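Local coordinates for ABC transporter, periplasmic solute-binding protein (Rhizobium meliloti, PDB 4WED) that probably captures a solute in the periplasm, perhaps a peptide or a nickel complex, for delivery to an ABC transporter, at residues G47-Q52 against D62-P67; W58-L63 against L220-I225; T189-Q194 against M516-I521. One frame throughout, in Å; residues are numbered along the deposited sequence.

Contact 1 of 3, residues G47-Q52 against D62-P67; sequences GNLDPQ and DLMFEP. With NA (sodium ion), chain B.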
ATOM      1  N   GLY A  47      17.494  -0.322 -12.531  1.00 74.34           N
ATOM      2  CA  GLY A  47      18.453  -0.628 -11.483  1.00 77.75           C
ATOM      3  C   GLY A  47      18.940  -2.078 -11.496  1.00 78.00           C
ATOM      4  O   GLY A  47      18.636  -2.860 -12.405  1.00 77.20           O
ATOM      5  N   ASN A  48      19.741  -2.407 -10.492  1.00 79.99           N
ATOM      6  CA  ASN A  48      20.240  -3.767 -10.284  1.00 81.45           C
ATOM      7  C   ASN A  48      19.132  -4.572  -9.615  1.00 76.49           C
ATOM      8  O   ASN A  48      18.605  -4.141  -8.593  1.00 73.04           O
ATOM      9  CB  ASN A  48      21.498  -3.751  -9.406  1.00 82.11           C
ATOM     10  CG  ASN A  48      21.765  -5.081  -8.698  1.00 84.09           C
ATOM     11  OD1 ASN A  48      21.323  -6.147  -9.122  1.00 85.19           O
ATOM     12  ND2 ASN A  48      22.512  -5.014  -7.609  1.00 87.44           N
ATOM     13  N   LEU A  49      18.839  -5.746 -10.187  1.00 74.86           N
ATOM     14  CA  LEU A  49      17.620  -6.522  -9.936  1.00 70.05           C
ATOM     15  C   LEU A  49      17.753  -7.587  -8.863  1.00 68.59           C
ATOM     16  O   LEU A  49      16.831  -8.398  -8.700  1.00 63.09           O
ATOM     17  CB  LEU A  49      17.195  -7.209 -11.234  1.00 71.05           C
ATOM     18  CG  LEU A  49      17.013  -6.278 -12.437  1.00 75.07           C
ATOM     19  CD1 LEU A  49      16.738  -7.078 -13.691  1.00 74.96           C
ATOM     20  CD2 LEU A  49      15.865  -5.306 -12.202  1.00 74.60           C
ATOM     21  N   ASP A  50      18.899  -7.610  -8.174  1.00 70.64           N
ATOM     22  CA  ASP A  50      19.168  -8.563  -7.090  1.00 70.35           C
ATOM     23  C   ASP A  50      17.893  -8.713  -6.240  1.00 65.88           C
ATOM     24  O   ASP A  50      17.499  -7.776  -5.544  1.00 67.75           O
ATOM     25  CB  ASP A  50      20.344  -8.060  -6.250  1.00 70.51           C
ATOM     26  CG  ASP A  50      20.894  -9.104  -5.306  1.00 71.87           C
ATOM     27  OD1 ASP A  50      20.111  -9.981  -4.889  1.00 69.09           O
ATOM     28  OD2 ASP A  50      22.115  -9.034  -4.964  1.00 70.17           O
ATOM     29  N   PRO A  51      17.237  -9.880  -6.308  1.00 62.44           N
ATOM     30  CA  PRO A  51      15.928 -10.026  -5.644  1.00 60.83           C
ATOM     31  C   PRO A  51      16.035 -10.027  -4.134  1.00 63.52           C
ATOM     32  O   PRO A  51      15.017 -10.003  -3.441  1.00 65.23           O
ATOM     33  CB  PRO A  51      15.415 -11.381  -6.156  1.00 59.13           C
ATOM     34  CG  PRO A  51      16.633 -12.154  -6.505  1.00 61.22           C
ATOM     35  CD  PRO A  51      17.678 -11.138  -6.951  1.00 63.22           C
ATOM     36  N   GLN A  52      17.256 -10.081  -3.623  1.00 68.91           N
ATOM     37  CA  GLN A  52      17.507  -9.908  -2.186  1.00 72.97           C
ATOM     38  C   GLN A  52      18.295  -8.641  -1.860  1.00 74.26           C
ATOM     39  O   GLN A  52      18.946  -8.572  -0.843  1.00 79.03           O
ATOM     40  CB  GLN A  52      18.209 -11.152  -1.612  1.00 70.41           C
ATOM     41  CG  GLN A  52      17.283 -12.356  -1.503  1.00 67.60           C
ATOM     42  CD  GLN A  52      17.170 -13.160  -2.772  1.00 70.46           C
ATOM     43  OE1 GLN A  52      18.159 -13.370  -3.470  1.00 82.66           O
ATOM     44  NE2 GLN A  52      15.971 -13.670  -3.058  1.00 75.10           N
ATOM     45  N   ASP A  62       9.113  -7.950 -10.509  1.00 61.82           N
ATOM     46  CA  ASP A  62       7.883  -8.701 -10.580  1.00 57.28           C
ATOM     47  C   ASP A  62       7.696  -9.371 -11.925  1.00 59.58           C
ATOM     48  O   ASP A  62       6.913 -10.289 -12.052  1.00 55.49           O
ATOM     49  CB  ASP A  62       6.715  -7.801 -10.239  1.00 59.41           C
ATOM     50  CG  ASP A  62       5.416  -8.524 -10.221  1.00 57.28           C
ATOM     51  OD1 ASP A  62       5.306  -9.597  -9.630  1.00 52.74           O
ATOM     52  OD2 ASP A  62       4.488  -8.002 -10.813  1.00 59.43           O
ATOM     53  N   LEU A  63       8.401  -8.883 -12.932  1.00 57.56           N
ATOM     54  CA  LEU A  63       8.393  -9.475 -14.265  1.00 64.10           C
ATOM     55  C   LEU A  63       8.930 -10.892 -14.409  1.00 61.69           C
ATOM     56  O   LEU A  63       8.427 -11.658 -15.190  1.00 61.86           O
ATOM     57  CB  LEU A  63       9.142  -8.573 -15.224  1.00 67.96           C
ATOM     58  CG  LEU A  63       8.378  -7.310 -15.538  1.00 67.44           C
ATOM     59  CD1 LEU A  63       9.291  -6.351 -16.262  1.00 69.48           C
ATOM     60  CD2 LEU A  63       7.181  -7.682 -16.383  1.00 73.70           C
HETATM   61  N   MSE A  64       9.985 -11.213 -13.690  1.00 61.10           N
HETATM   62  CA  MSE A  64      10.649 -12.515 -13.785  1.00 65.15           C
HETATM   63  C   MSE A  64      10.793 -13.214 -12.475  1.00 60.86           C
HETATM   64  O   MSE A  64      11.132 -14.392 -12.452  1.00 68.51           O
HETATM   65  CB  MSE A  64      12.053 -12.356 -14.418  1.00 71.38           C
HETATM   66  CG  MSE A  64      13.128 -11.850 -13.460  1.00 76.02           C
HETATM   67 SE   MSE A  64      13.019  -9.895 -13.172  1.00 95.03          SE
HETATM   68  CE  MSE A  64      13.654  -9.398 -14.990  1.00 77.68           C
ATOM     69  N   PHE A  65      10.596 -12.517 -11.366  1.00 58.61           N
ATOM     70  CA  PHE A  65      10.675 -13.183 -10.072  1.00 56.86           C
ATOM     71  C   PHE A  65       9.296 -13.523  -9.542  1.00 55.47           C
ATOM     72  O   PHE A  65       8.337 -12.754  -9.668  1.00 57.37           O
ATOM     73  CB  PHE A  65      11.571 -12.404  -9.089  1.00 55.47           C
ATOM     74  CG  PHE A  65      13.032 -12.316  -9.551  1.00 56.20           C
ATOM     75  CD1 PHE A  65      13.812 -13.474  -9.673  1.00 59.44           C
ATOM     76  CD2 PHE A  65      13.622 -11.107  -9.836  1.00 55.51           C
ATOM     77  CE1 PHE A  65      15.140 -13.404 -10.063  1.00 60.24           C
ATOM     78  CE2 PHE A  65      14.948 -11.028 -10.246  1.00 59.22           C
ATOM     79  CZ  PHE A  65      15.704 -12.184 -10.371  1.00 61.01           C
ATOM     80  N   GLU A  66       9.186 -14.709  -8.973  1.00 56.06           N
ATOM     81  CA  GLU A  66       7.916 -15.148  -8.430  1.00 56.01           C
ATOM     82  C   GLU A  66       8.045 -15.520  -6.990  1.00 57.14           C
ATOM     83  O   GLU A  66       9.098 -15.979  -6.557  1.00 60.84           O
ATOM     84  CB  GLU A  66       7.351 -16.308  -9.224  1.00 58.23           C
ATOM     85  CG  GLU A  66       6.678 -15.876 -10.513  1.00 59.92           C
ATOM     86  CD  GLU A  66       6.121 -17.042 -11.310  1.00 65.17           C
ATOM     87  OE1 GLU A  66       6.884 -18.029 -11.416  1.00 65.88           O
ATOM     88  OE2 GLU A  66       4.954 -16.971 -11.833  1.00 64.33           O
ATOM     89  N   PRO A  67       6.972 -15.283  -6.213  1.00 55.09           N
ATOM     90  CA  PRO A  67       6.936 -15.714  -4.814  1.00 52.41           C
ATOM     91  C   PRO A  67       6.288 -17.098  -4.622  1.00 52.54           C
ATOM     92  O   PRO A  67       5.727 -17.691  -5.552  1.00 50.31           O
ATOM     93  CB  PRO A  67       6.033 -14.661  -4.177  1.00 52.53           C
ATOM     94  CG  PRO A  67       5.014 -14.428  -5.254  1.00 53.67           C
ATOM     95  CD  PRO A  67       5.751 -14.554  -6.582  1.00 51.01           C
TER
HETATM   96 NA    NA B 601       2.668  -9.299 -10.107  1.00 63.85          NA
HETATM   97  O   HOH W   1       3.197 -10.666  -8.000  1.00 60.52           O
HETATM   98  O   HOH W   2       1.614  -7.995 -11.882  1.00 63.11           O
HETATM   99  O   HOH W   3       3.715 -10.670 -11.266  1.00 68.67           O
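Pro51 sets the CB-CG-CD edge of its ring over one face of Phe65, a proline-aromatic CH-pi contact that joins the loops before and after helix 58-61 in this family 5 solute-binding protein. Pro51 CB stands 4.0 Å from the centroid of the Phe65 ring and only 7° off its normal. Nearby, Pro51 CG comes within 4.0 Å of Phe65 CZ. Proline suits this place because its rigid ring presents adjacent C-H groups to the electron-rich face. The other face of Phe65 is taken by its own neighbour, the selenomethionine Met64, whose CG sits 3.7 Å above the ring plane of Phe65, over the centre. Met64 CG lies between its backbone N and carbonyl carbon (chi1 79°), and bends at the next two torsions carry SE under the rim of that face and CE on toward Leu49. With an alanine in place of Phe65, a gap is likely to open, leaving Pro51 and Met64 without the ring that separates them. Leu49 O also approaches the ring obliquely, 3.6 Å from Phe65 CE2, and takes a weak hydrogen bond from Gln61.

This tight, buried part contrasts with the outer side of the 47-52 loop, where Asn48 is exposed and Asp50 partly so. There the polar side chains serve their own backbone through two successive Asx turns. Asp50 N donates to Asn48 OD1 over 3.0 Å, from well above the carbonyl plane, and Gln52 N meets Asp50 OD1 at 3.1 Å on the anti side, tilted out of the carboxylate plane. Asparagine and aspartate are short enough to make such turns. Back on the buried side, a second apolar touch flanks the ring: Leu49 CD1 and Met64 CE, 4.1 Å apart, where the two side chains cross at about a right angle.

Contact 2 of 3, residues W58-L63 against L220-I225; sequences WAIQDL and LEAKVI. With NA (sodium ion), chain B.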
ATOM      1  N   TRP A  58      10.657  -2.246  -8.122  1.00 65.37           N
ATOM      2  CA  TRP A  58       9.956  -3.494  -7.741  1.00 60.42           C
ATOM      3  C   TRP A  58       9.162  -4.106  -8.888  1.00 58.09           C
ATOM      4  O   TRP A  58       9.259  -5.289  -9.160  1.00 61.02           O
ATOM      5  CB  TRP A  58       9.021  -3.252  -6.559  1.00 57.26           C
ATOM      6  CG  TRP A  58       9.720  -2.790  -5.300  1.00 59.79           C
ATOM      7  CD1 TRP A  58      10.283  -3.564  -4.349  1.00 57.79           C
ATOM      8  CD2 TRP A  58       9.878  -1.434  -4.857  1.00 60.64           C
ATOM      9  NE1 TRP A  58      10.819  -2.786  -3.346  1.00 58.44           N
ATOM     10  CE2 TRP A  58      10.565  -1.475  -3.625  1.00 59.18           C
ATOM     11  CE3 TRP A  58       9.493  -0.191  -5.383  1.00 59.05           C
ATOM     12  CZ2 TRP A  58      10.900  -0.325  -2.917  1.00 61.89           C
ATOM     13  CZ3 TRP A  58       9.824   0.962  -4.686  1.00 61.54           C
ATOM     14  CH2 TRP A  58      10.530   0.886  -3.458  1.00 65.29           C
ATOM     15  N   ALA A  59       8.382  -3.287  -9.575  1.00 58.09           N
ATOM     16  CA  ALA A  59       7.572  -3.773 -10.669  1.00 56.06           C
ATOM     17  C   ALA A  59       8.363  -4.506 -11.749  1.00 55.94           C
ATOM     18  O   ALA A  59       7.843  -5.368 -12.432  1.00 60.28           O
ATOM     19  CB  ALA A  59       6.807  -2.613 -11.265  1.00 56.87           C
ATOM     20  N   ILE A  60       9.631  -4.181 -11.898  1.00 56.84           N
ATOM     21  CA  ILE A  60      10.487  -4.862 -12.892  1.00 60.67           C
ATOM     22  C   ILE A  60      10.850  -6.224 -12.414  1.00 62.24           C
ATOM     23  O   ILE A  60      10.790  -7.179 -13.187  1.00 60.68           O
ATOM     24  CB  ILE A  60      11.825  -4.121 -13.125  1.00 63.45           C
ATOM     25  CG1 ILE A  60      11.589  -2.679 -13.607  1.00 66.38           C
ATOM     26  CG2 ILE A  60      12.689  -4.844 -14.146  1.00 65.58           C
ATOM     27  CD1 ILE A  60      10.793  -2.533 -14.897  1.00 69.70           C
ATOM     28  N   GLN A  61      11.156  -6.329 -11.133  1.00 65.10           N
ATOM     29  CA  GLN A  61      11.477  -7.592 -10.490  1.00 61.39           C
ATOM     30  C   GLN A  61      10.297  -8.522 -10.601  1.00 58.48           C
ATOM     31  O   GLN A  61      10.443  -9.707 -10.790  1.00 57.58           O
ATOM     32  CB  GLN A  61      11.838  -7.365  -9.032  1.00 59.64           C
ATOM     33  CG  GLN A  61      13.290  -7.028  -8.810  1.00 60.12           C
ATOM     34  CD  GLN A  61      13.526  -6.266  -7.542  1.00 63.93           C
ATOM     35  OE1 GLN A  61      12.817  -5.338  -7.224  1.00 66.52           O
ATOM     36  NE2 GLN A  61      14.534  -6.659  -6.811  1.00 67.76           N
ATOM     37  N   ASP A  62       9.113  -7.950 -10.509  1.00 61.82           N
ATOM     38  CA  ASP A  62       7.883  -8.701 -10.580  1.00 57.28           C
ATOM     39  C   ASP A  62       7.696  -9.371 -11.925  1.00 59.58           C
ATOM     40  O   ASP A  62       6.913 -10.289 -12.052  1.00 55.49           O
ATOM     41  CB  ASP A  62       6.715  -7.801 -10.239  1.00 59.41           C
ATOM     42  CG  ASP A  62       5.416  -8.524 -10.221  1.00 57.28           C
ATOM     43  OD1 ASP A  62       5.306  -9.597  -9.630  1.00 52.74           O
ATOM     44  OD2 ASP A  62       4.488  -8.002 -10.813  1.00 59.43           O
ATOM     45  N   LEU A  63       8.401  -8.883 -12.932  1.00 57.56           N
ATOM     46  CA  LEU A  63       8.393  -9.475 -14.265  1.00 64.10           C
ATOM     47  C   LEU A  63       8.930 -10.892 -14.409  1.00 61.69           C
ATOM     48  O   LEU A  63       8.427 -11.658 -15.190  1.00 61.86           O
ATOM     49  CB  LEU A  63       9.142  -8.573 -15.224  1.00 67.96           C
ATOM     50  CG  LEU A  63       8.378  -7.310 -15.538  1.00 67.44           C
ATOM     51  CD1 LEU A  63       9.291  -6.351 -16.262  1.00 69.48           C
ATOM     52  CD2 LEU A  63       7.181  -7.682 -16.383  1.00 73.70           C
ATOM     53  N   LEU A 220       8.006  -7.065 -24.113  1.00 70.74           N
ATOM     54  CA  LEU A 220       7.696  -5.935 -23.242  1.00 70.36           C
ATOM     55  C   LEU A 220       8.952  -5.118 -23.077  1.00 72.74           C
ATOM     56  O   LEU A 220       9.986  -5.648 -22.662  1.00 69.45           O
ATOM     57  CB  LEU A 220       7.245  -6.404 -21.862  1.00 69.09           C
ATOM     58  CG  LEU A 220       6.762  -5.377 -20.835  1.00 68.80           C
ATOM     59  CD1 LEU A 220       5.884  -6.070 -19.771  1.00 67.81           C
ATOM     60  CD2 LEU A 220       7.877  -4.614 -20.140  1.00 69.38           C
ATOM     61  N   GLU A 221       8.837  -3.824 -23.395  1.00 74.94           N
ATOM     62  CA  GLU A 221       9.915  -2.865 -23.262  1.00 76.96           C
ATOM     63  C   GLU A 221       9.539  -1.857 -22.210  1.00 76.28           C
ATOM     64  O   GLU A 221       8.422  -1.313 -22.228  1.00 77.90           O
ATOM     65  CB  GLU A 221      10.120  -2.090 -24.562  1.00 81.41           C
ATOM     66  CG  GLU A 221      10.345  -2.932 -25.813  1.00 84.88           C
ATOM     67  CD  GLU A 221      10.531  -2.075 -27.081  1.00 87.93           C
ATOM     68  OE1 GLU A 221       9.994  -0.945 -27.133  1.00 86.55           O
ATOM     69  OE2 GLU A 221      11.222  -2.535 -28.021  1.00 89.10           O
ATOM     70  N   ALA A 222      10.483  -1.569 -21.328  1.00 73.28           N
ATOM     71  CA  ALA A 222      10.298  -0.561 -20.303  1.00 71.90           C
ATOM     72  C   ALA A 222      11.137   0.657 -20.650  1.00 74.60           C
ATOM     73  O   ALA A 222      12.360   0.596 -20.543  1.00 79.92           O
ATOM     74  CB  ALA A 222      10.742  -1.113 -18.976  1.00 70.46           C
ATOM     75  N   LYS A 223      10.494   1.753 -21.040  1.00 72.46           N
ATOM     76  CA  LYS A 223      11.218   2.906 -21.531  1.00 76.03           C
ATOM     77  C   LYS A 223      11.372   3.932 -20.419  1.00 73.94           C
ATOM     78  O   LYS A 223      10.384   4.324 -19.776  1.00 67.45           O
ATOM     79  CB  LYS A 223      10.537   3.503 -22.780  1.00 78.83           C
ATOM     80  CG  LYS A 223      10.424   2.529 -23.956  1.00 80.01           C
ATOM     81  CD  LYS A 223      11.090   3.059 -25.224  1.00 85.31           C
ATOM     82  N   VAL A 224      12.619   4.365 -20.202  1.00 74.59           N
ATOM     83  CA  VAL A 224      12.937   5.310 -19.138  1.00 75.09           C
ATOM     84  C   VAL A 224      12.568   6.708 -19.637  1.00 79.84           C
ATOM     85  O   VAL A 224      13.199   7.222 -20.554  1.00 86.30           O
ATOM     86  CB  VAL A 224      14.419   5.225 -18.720  1.00 77.42           C
ATOM     87  CG1 VAL A 224      14.752   6.198 -17.590  1.00 79.07           C
ATOM     88  CG2 VAL A 224      14.788   3.808 -18.303  1.00 74.73           C
ATOM     89  N   ILE A 225      11.514   7.290 -19.056  1.00 80.39           N
ATOM     90  CA  ILE A 225      11.104   8.670 -19.324  1.00 80.89           C
ATOM     91  C   ILE A 225      10.864   9.417 -18.000  1.00 81.58           C
ATOM     92  O   ILE A 225       9.771   9.377 -17.466  1.00 83.69           O
ATOM     93  CB  ILE A 225       9.844   8.716 -20.196  1.00 82.07           C
ATOM     94  CG1 ILE A 225      10.016   7.829 -21.430  1.00 84.32           C
ATOM     95  CG2 ILE A 225       9.537  10.147 -20.642  1.00 85.08           C
ATOM     96  CD1 ILE A 225       8.820   7.874 -22.354  1.00 86.93           C
TER
HETATM   97 NA    NA B 601       2.668  -9.299 -10.107  1.00 63.85          NA
HETATM   98  O   HOH W   1       3.197 -10.666  -8.000  1.00 60.52           O
HETATM   99  O   HOH W   2       1.614  -7.995 -11.882  1.00 63.11           O
HETATM  100  O   HOH W   3       3.715 -10.670 -11.266  1.00 68.67           O
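A short helix packed on a beta-sheet brings Ile60 and Leu63 of the 58-63 segment down onto Ala222 and Leu220 of strand 219-224. Leu63 CD2 meets Leu220 CD1 at 4.0 Å, methyl to methyl, with the two side chains crossing obliquely. Leu220 reaches up because its CG is anti to the backbone N (chi1 -175°), which carries the branched end out toward the helix. Beside this pair, Ile60 CD1 extends to within 4.3 Å of Ala222 CB; isoleucine supplies the length, while alanine's single methyl lets the long side chain settle close to the strand. The spacing fits both partners: three residues apart, Ile60 and Leu63 come out on the same side where the chain turns, and residues two apart share one face of a strand.

The sheet is mixed, and strand 219-224 is an inner member, parallel to 37-42 and antiparallel to 201-206. Phe204 of that second neighbour touches Ile60, Leu63 and Leu220, so the aliphatic groups gather round an aromatic one. Leu63 N also donates to Ile60 O, 2.9 Å away, closing the turn.

One residue earlier, Asp62 sends its carboxylate in another direction, to a sodium ion. Asp62 OD2 lies 2.3 Å and Asp62 OD1 2.7 Å from the sodium, and three waters and Asp515 OD1 complete six oxygen ligands, as suits a hard cation. The same carboxylate accepts hydrogen bonds from Arg170 NH1 at OD1 and from Met516 N at OD2.

Contact 3 of 3, residues T189-Q194 against M516-I521; sequences TGPWVQ and MPYENI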
ATOM      1  N   THR A 189      11.828 -17.432 -12.177  1.00 62.79           N
ATOM      2  CA  THR A 189      10.873 -18.406 -12.763  1.00 65.53           C
ATOM      3  C   THR A 189       9.713 -17.741 -13.502  1.00 64.31           C
ATOM      4  O   THR A 189       8.857 -18.408 -14.065  1.00 64.09           O
ATOM      5  CB  THR A 189      10.220 -19.263 -11.666  1.00 66.92           C
ATOM      6  OG1 THR A 189       9.729 -18.412 -10.620  1.00 64.18           O
ATOM      7  CG2 THR A 189      11.243 -20.201 -11.077  1.00 69.80           C
ATOM      8  N   GLY A 190       9.691 -16.418 -13.464  1.00 63.47           N
ATOM      9  CA  GLY A 190       8.551 -15.650 -13.958  1.00 64.61           C
ATOM     10  C   GLY A 190       8.379 -15.644 -15.494  1.00 64.23           C
ATOM     11  O   GLY A 190       9.211 -16.173 -16.244  1.00 64.79           O
ATOM     12  N   PRO A 191       7.281 -15.057 -15.956  1.00 63.76           N
ATOM     13  CA  PRO A 191       6.902 -15.103 -17.372  1.00 68.02           C
ATOM     14  C   PRO A 191       7.804 -14.347 -18.362  1.00 68.54           C
ATOM     15  O   PRO A 191       7.744 -14.660 -19.524  1.00 77.97           O
ATOM     16  CB  PRO A 191       5.473 -14.546 -17.369  1.00 69.37           C
ATOM     17  CG  PRO A 191       5.302 -13.837 -16.050  1.00 65.26           C
ATOM     18  CD  PRO A 191       6.310 -14.351 -15.105  1.00 62.74           C
ATOM     19  N   TRP A 192       8.670 -13.435 -17.900  1.00 67.65           N
ATOM     20  CA  TRP A 192       9.493 -12.554 -18.725  1.00 67.97           C
ATOM     21  C   TRP A 192      10.990 -12.767 -18.530  1.00 70.16           C
ATOM     22  O   TRP A 192      11.447 -12.888 -17.409  1.00 67.64           O
ATOM     23  CB  TRP A 192       9.180 -11.092 -18.384  1.00 66.54           C
ATOM     24  CG  TRP A 192       7.789 -10.725 -18.723  1.00 67.49           C
ATOM     25  CD1 TRP A 192       6.738 -10.612 -17.867  1.00 68.18           C
ATOM     26  CD2 TRP A 192       7.266 -10.510 -20.039  1.00 69.12           C
ATOM     27  NE1 TRP A 192       5.593 -10.302 -18.562  1.00 68.59           N
ATOM     28  CE2 TRP A 192       5.899 -10.219 -19.898  1.00 69.94           C
ATOM     29  CE3 TRP A 192       7.847 -10.497 -21.337  1.00 73.89           C
ATOM     30  CZ2 TRP A 192       5.083  -9.937 -20.992  1.00 73.87           C
ATOM     31  CZ3 TRP A 192       7.053 -10.228 -22.426  1.00 74.21           C
ATOM     32  CH2 TRP A 192       5.674  -9.952 -22.248  1.00 76.81           C
ATOM     33  N   VAL A 193      11.739 -12.797 -19.639  1.00 73.38           N
ATOM     34  CA  VAL A 193      13.187 -12.931 -19.629  1.00 75.27           C
ATOM     35  C   VAL A 193      13.767 -11.579 -19.981  1.00 76.97           C
ATOM     36  O   VAL A 193      13.403 -11.022 -21.005  1.00 83.55           O
ATOM     37  CB  VAL A 193      13.655 -13.929 -20.694  1.00 79.39           C
ATOM     38  CG1 VAL A 193      15.171 -14.038 -20.712  1.00 82.77           C
ATOM     39  CG2 VAL A 193      13.060 -15.287 -20.447  1.00 80.41           C
ATOM     40  N   GLN A 194      14.661 -11.047 -19.153  1.00 77.24           N
ATOM     41  CA  GLN A 194      15.394  -9.800 -19.483  1.00 78.36           C
ATOM     42  C   GLN A 194      16.279 -10.020 -20.684  1.00 83.63           C
ATOM     43  O   GLN A 194      17.174 -10.860 -20.646  1.00 88.26           O
ATOM     44  CB  GLN A 194      16.228  -9.297 -18.298  1.00 74.87           C
ATOM     45  CG  GLN A 194      17.152  -8.135 -18.629  1.00 77.04           C
ATOM     46  CD  GLN A 194      17.393  -7.198 -17.452  1.00 75.20           C
ATOM     47  OE1 GLN A 194      16.439  -6.562 -16.933  1.00 71.32           O
ATOM     48  NE2 GLN A 194      18.668  -7.070 -17.041  1.00 77.14           N
HETATM   49  N   MSE A 516       3.873  -5.092 -11.655  1.00 60.60           N
HETATM   50  CA  MSE A 516       3.675  -4.627 -13.007  1.00 62.98           C
HETATM   51  C   MSE A 516       2.427  -5.236 -13.611  1.00 61.10           C
HETATM   52  O   MSE A 516       2.338  -6.442 -13.777  1.00 56.84           O
HETATM   53  CB  MSE A 516       4.880  -5.106 -13.785  1.00 70.23           C
HETATM   54  CG  MSE A 516       4.829  -4.622 -15.240  1.00 75.72           C
HETATM   55 SE   MSE A 516       5.180  -2.676 -15.352  1.00 93.19          SE
HETATM   56  CE  MSE A 516       7.145  -2.469 -15.256  1.00 85.59           C
ATOM     57  N   PRO A 517       1.464  -4.401 -14.014  1.00 60.45           N
ATOM     58  CA  PRO A 517       0.220  -4.901 -14.579  1.00 60.24           C
ATOM     59  C   PRO A 517       0.339  -5.336 -16.041  1.00 62.91           C
ATOM     60  O   PRO A 517      -0.221  -4.693 -16.933  1.00 64.37           O
ATOM     61  CB  PRO A 517      -0.731  -3.692 -14.440  1.00 60.90           C
ATOM     62  CG  PRO A 517       0.186  -2.510 -14.531  1.00 63.47           C
ATOM     63  CD  PRO A 517       1.550  -2.931 -14.065  1.00 61.92           C
ATOM     64  N   TYR A 518       1.060  -6.424 -16.282  1.00 64.67           N
ATOM     65  CA  TYR A 518       1.189  -7.005 -17.632  1.00 62.14           C
ATOM     66  C   TYR A 518       0.112  -8.057 -17.907  1.00 62.30           C
ATOM     67  O   TYR A 518      -0.082  -8.491 -19.061  1.00 63.03           O
ATOM     68  CB  TYR A 518       2.559  -7.650 -17.811  1.00 62.71           C
ATOM     69  CG  TYR A 518       2.826  -8.776 -16.854  1.00 60.62           C
ATOM     70  CD1 TYR A 518       2.414 -10.076 -17.127  1.00 59.97           C
ATOM     71  CD2 TYR A 518       3.463  -8.534 -15.646  1.00 62.21           C
ATOM     72  CE1 TYR A 518       2.649 -11.103 -16.215  1.00 59.68           C
ATOM     73  CE2 TYR A 518       3.703  -9.549 -14.729  1.00 60.12           C
ATOM     74  CZ  TYR A 518       3.299 -10.831 -15.019  1.00 59.62           C
ATOM     75  OH  TYR A 518       3.535 -11.819 -14.081  1.00 63.89           O
ATOM     76  N   GLU A 519      -0.564  -8.486 -16.846  1.00 60.88           N
ATOM     77  CA  GLU A 519      -1.492  -9.584 -16.909  1.00 60.82           C
ATOM     78  C   GLU A 519      -2.652  -9.229 -17.823  1.00 59.69           C
ATOM     79  O   GLU A 519      -3.153  -8.104 -17.797  1.00 55.21           O
ATOM     80  CB  GLU A 519      -2.072  -9.889 -15.513  1.00 66.50           C
ATOM     81  CG  GLU A 519      -1.114 -10.546 -14.505  1.00 75.27           C
ATOM     82  CD  GLU A 519      -0.261  -9.566 -13.714  1.00 78.70           C
ATOM     83  OE1 GLU A 519      -0.647  -8.377 -13.598  1.00 85.99           O
ATOM     84  OE2 GLU A 519       0.796  -9.996 -13.188  1.00 87.90           O
ATOM     85  N   ASN A 520      -3.097 -10.238 -18.556  1.00 58.40           N
ATOM     86  CA  ASN A 520      -4.365 -10.281 -19.251  1.00 61.73           C
ATOM     87  C   ASN A 520      -4.391  -9.480 -20.520  1.00 61.46           C
ATOM     88  O   ASN A 520      -5.380  -9.529 -21.272  1.00 62.36           O
ATOM     89  CB  ASN A 520      -5.535  -9.816 -18.377  1.00 63.72           C
ATOM     90  CG  ASN A 520      -5.720 -10.654 -17.131  1.00 63.83           C
ATOM     91  OD1 ASN A 520      -5.966 -10.112 -16.042  1.00 65.06           O
ATOM     92  ND2 ASN A 520      -5.631 -11.967 -17.278  1.00 60.68           N
ATOM     93  N   ILE A 521      -3.336  -8.721 -20.749  1.00 59.40           N
ATOM     94  CA  ILE A 521      -3.346  -7.743 -21.836  1.00 63.81           C
ATOM     95  C   ILE A 521      -3.336  -8.455 -23.181  1.00 66.28           C
ATOM     96  O   ILE A 521      -2.651  -9.469 -23.349  1.00 69.72           O
ATOM     97  CB  ILE A 521      -2.193  -6.723 -21.737  1.00 61.08           C
ATOM     98  CG1 ILE A 521      -2.501  -5.701 -20.649  1.00 58.03           C
ATOM     99  CG2 ILE A 521      -2.031  -5.988 -23.069  1.00 66.48           C
ATOM    100  CD1 ILE A 521      -1.373  -4.744 -20.402  1.00 58.01           C
TER
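Aromatic stacking dominates where Trp192 turns the edge of its indole to the face of Tyr518. The pair is T-shaped: the five-membered ring of Trp192 and the ring of Tyr518 have centroids 4.8 Å apart and planes at 87°. Trp192 NE1 leads, 3.5 Å from Tyr518 CD1, so the polar N-H corner of tryptophan faces an electron-rich surface that suits it. On the opposite face of Tyr518 lies Glu519 OE2, 3.2 Å above the ring plane and toward its rim.

Apolar contact comes from Pro191, whose CG packs 3.3 Å from Tyr518 OH and 3.8 Å from Tyr518 CZ, the proline crossing the tyrosine at about a right angle. Tyr518 CG sits between the backbone N and the carbonyl carbon (chi1 61°), which swings the ring back across the chain: one face meets Trp192 and the OH end meets Pro191.

Backbone turns shape the 516-521 loop. Pro517 centres an inverse gamma turn, and a type II turn follows from Tyr518 to Ile521, with Asn520 at the positive-phi position that asparagine tolerates well.

Trp192 begins an outermost strand, 192-197, and packs on Phe204 of strand 201-206, while Met516 touches helix 58-61 and Ile521 rests on Leu38 of strand 37-42.

All three contacts lie on one side of the chain's centre, their own centres about 10 to 12 Å apart. Contact 1 is local, joining the loops on either side of helix 58-61; contact 2 lays that helix on the mixed sheet of strands 37-42, 219-224, 201-206 and 192-197; contact 3 ties one edge strand, 192-197, to a loop near the C-terminus. Contacts 1 and 2 share Asp62 and Leu63, whereas the segments of contacts 2 and 3 alternate along the sequence. Backbone bonds between Gly190 N and Met64 O and between Trp192 N and Leu63 O connect them further. Early, middle and late parts thus gather around the segment carrying Asp62, a sodium ligand.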